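Local structure of hemin ABC transporter, periplasmic hemin-binding protein HutB (Vibrio cholerae, 5KHL) at residues Asn99-Asp104 against Leu111-Gln116. The protein probably binds hemin in the periplasm and delivers it to an ABC transporter for uptake across the inner membrane. Residues are numbered along the deposited sequence; the frame is centred on the assembly and turned at random.
Sequences NVINSD and LTRIDQ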
loop_
_atom_site.group_PDB
_atom_site.type_symbol
_atom_site.label_atom_id
_atom_site.label_comp_id
_atom_site.label_asym_id
_atom_site.label_seq_id
_atom_site.Cartn_x
_atom_site.Cartn_y
_atom_site.Cartn_z
ATOM N N ASN A 99 -16.512 0.554 10.954
ATOM C CA ASN A 99 -16.131 1.683 10.111
ATOM C C ASN A 99 -15.407 1.288 8.847
ATOM O O ASN A 99 -14.242 0.894 8.883
ATOM C CB ASN A 99 -15.241 2.654 10.873
ATOM C CG ASN A 99 -15.846 3.087 12.160
ATOM O OD1 ASN A 99 -16.856 3.794 12.174
ATOM N ND2 ASN A 99 -15.243 2.666 13.268
ATOM N N VAL A 100 -16.107 1.411 7.732
ATOM C CA VAL A 100 -15.498 1.291 6.428
ATOM C C VAL A 100 -14.847 2.627 6.090
ATOM O O VAL A 100 -15.426 3.701 6.303
ATOM C CB VAL A 100 -16.520 0.884 5.362
ATOM C CG1 VAL A 100 -15.893 0.955 3.947
ATOM C CG2 VAL A 100 -17.066 -0.512 5.685
ATOM N N ILE A 101 -13.639 2.538 5.556
ATOM C CA ILE A 101 -12.720 3.649 5.524
ATOM C C ILE A 101 -12.111 3.700 4.122
ATOM O O ILE A 101 -12.227 2.726 3.386
ATOM C CB ILE A 101 -11.674 3.452 6.667
ATOM C CG1 ILE A 101 -11.603 4.689 7.538
ATOM C CG2 ILE A 101 -10.311 2.919 6.175
ATOM C CD1 ILE A 101 -12.835 4.868 8.346
ATOM N N ASN A 102 -11.472 4.810 3.739
ATOM C CA ASN A 102 -10.982 4.980 2.360
ATOM C C ASN A 102 -9.946 3.946 1.910
ATOM O O ASN A 102 -9.047 3.622 2.655
ATOM C CB ASN A 102 -10.377 6.379 2.180
ATOM C CG ASN A 102 -9.975 6.671 0.723
ATOM O OD1 ASN A 102 -8.908 6.245 0.259
ATOM N ND2 ASN A 102 -10.834 7.411 0.003
ATOM N N SER A 103 -10.043 3.465 0.674
ATOM C CA SER A 103 -8.959 2.660 0.117
ATOM C C SER A 103 -8.606 2.959 -1.363
ATOM O O SER A 103 -8.193 2.036 -2.071
ATOM C CB SER A 103 -9.272 1.162 0.281
ATOM O OG SER A 103 -10.574 0.825 -0.151
ATOM N N ASP A 104 -8.755 4.218 -1.815
ATOM C CA ASP A 104 -8.209 4.685 -3.116
ATOM C C ASP A 104 -6.713 4.557 -3.215
ATOM O O ASP A 104 -6.016 4.545 -2.213
ATOM C CB ASP A 104 -8.460 6.181 -3.397
ATOM C CG ASP A 104 -9.848 6.599 -3.142
ATOM O OD1 ASP A 104 -10.772 5.794 -3.372
ATOM O OD2 ASP A 104 -10.014 7.756 -2.721
ATOM N N LEU A 111 -5.377 11.607 2.493
ATOM C CA LEU A 111 -5.782 12.738 3.314
ATOM C C LEU A 111 -7.159 12.486 3.922
ATOM O O LEU A 111 -7.399 12.816 5.077
ATOM C CB LEU A 111 -5.792 14.044 2.502
ATOM C CG LEU A 111 -4.482 14.539 1.889
ATOM C CD1 LEU A 111 -4.757 15.712 0.968
ATOM C CD2 LEU A 111 -3.471 14.930 2.941
ATOM N N THR A 112 -8.057 11.898 3.141
ATOM C CA THR A 112 -9.389 11.512 3.620
ATOM C C THR A 112 -9.320 10.418 4.708
ATOM O O THR A 112 -10.040 10.465 5.722
ATOM C CB THR A 112 -10.267 11.005 2.435
ATOM O OG1 THR A 112 -10.387 12.034 1.444
ATOM C CG2 THR A 112 -11.649 10.601 2.900
ATOM N N ARG A 113 -8.452 9.437 4.484
ATOM C CA ARG A 113 -8.239 8.356 5.437
ATOM C C ARG A 113 -7.762 8.901 6.781
ATOM O O ARG A 113 -8.222 8.466 7.840
ATOM C CB ARG A 113 -7.234 7.342 4.869
ATOM C CG ARG A 113 -7.378 5.915 5.428
ATOM C CD ARG A 113 -6.975 4.846 4.388
ATOM N NE ARG A 113 -5.629 5.076 3.910
ATOM C CZ ARG A 113 -5.306 5.403 2.669
ATOM N NH1 ARG A 113 -6.230 5.510 1.724
ATOM N NH2 ARG A 113 -4.039 5.609 2.381
ATOM N N ILE A 114 -6.857 9.874 6.734
ATOM C CA ILE A 114 -6.340 10.498 7.954
ATOM C C ILE A 114 -7.476 11.168 8.706
ATOM O O ILE A 114 -7.567 11.059 9.934
ATOM C CB ILE A 114 -5.214 11.530 7.652
ATOM C CG1 ILE A 114 -3.982 10.833 7.074
ATOM C CG2 ILE A 114 -4.799 12.298 8.917
ATOM C CD1 ILE A 114 -2.884 11.783 6.668
ATOM N N ASP A 115 -8.360 11.839 7.969
ATOM C CA ASP A 115 -9.521 12.485 8.589
ATOM C C ASP A 115 -10.447 11.456 9.220
ATOM O O ASP A 115 -10.916 11.647 10.341
ATOM C CB ASP A 115 -10.318 13.318 7.569
ATOM C CG ASP A 115 -9.701 14.657 7.283
ATOM O OD1 ASP A 115 -10.020 15.192 6.210
ATOM O OD2 ASP A 115 -8.918 15.176 8.109
ATOM N N GLN A 116 -10.712 10.377 8.479
ATOM C CA GLN A 116 -11.661 9.349 8.917
ATOM C C GLN A 116 -11.196 8.698 10.207
ATOM O O GLN A 116 -11.986 8.504 11.116
ATOM C CB GLN A 116 -11.862 8.288 7.833
ATOM C CG GLN A 116 -12.803 8.727 6.697
ATOM C CD GLN A 116 -12.694 7.834 5.471
ATOM O OE1 GLN A 116 -11.610 7.373 5.118
ATOM N NE2 GLN A 116 -13.822 7.583 4.822
HETATM O O HOH W 1 -5.269 6.451 -0.879
#
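Asn102 and Gln116 are joined by a hydrogen bond: the backbone N of Asn102 donates to OE1 of Gln116 over 2.9 Å, the donor tilted 25° from the amide's carbonyl plane. Gln116 suits the place because its chain, extended beyond CG, carries a neutral acceptor from the helix to a peptide N-H of the loop.

The side chain of Asn102 is occupied within its own loop. Its OD1 accepts from the backbone N of Asp104 at 2.9 Å, closing an Asx turn, while its ND2 donates to OD2 of Asp104, 2.9 Å away and nearly straight at 168°. Asparagine, acceptor and donor in one short group, fits both tasks.

The side chains of Arg113 and Asn102 cross at about a right angle. The bend at chi3 (56°) helps turn the guanidinium toward Asn102, whose OD1 lies at its edge, 3.1 Å from NH1 of Arg113. A water at the same edge accepts from NH1 of Arg113 at 2.9 Å. Arginine is long enough to span from helix to loop and ends in several N-H donors.

Apolar contact comes from Ile101, whose CD1 lies 3.6 Å from CB of Gln116; its branched, buried side chain also reaches Ile117, Ile120 and Val26.

The contact folds the loop after edge strand 97-100 of the parallel sheet against helix 107-120, a beta-loop-alpha unit, with helix 24-32 beside Arg113 and helix 125-143 packed against Leu111 and Ile114.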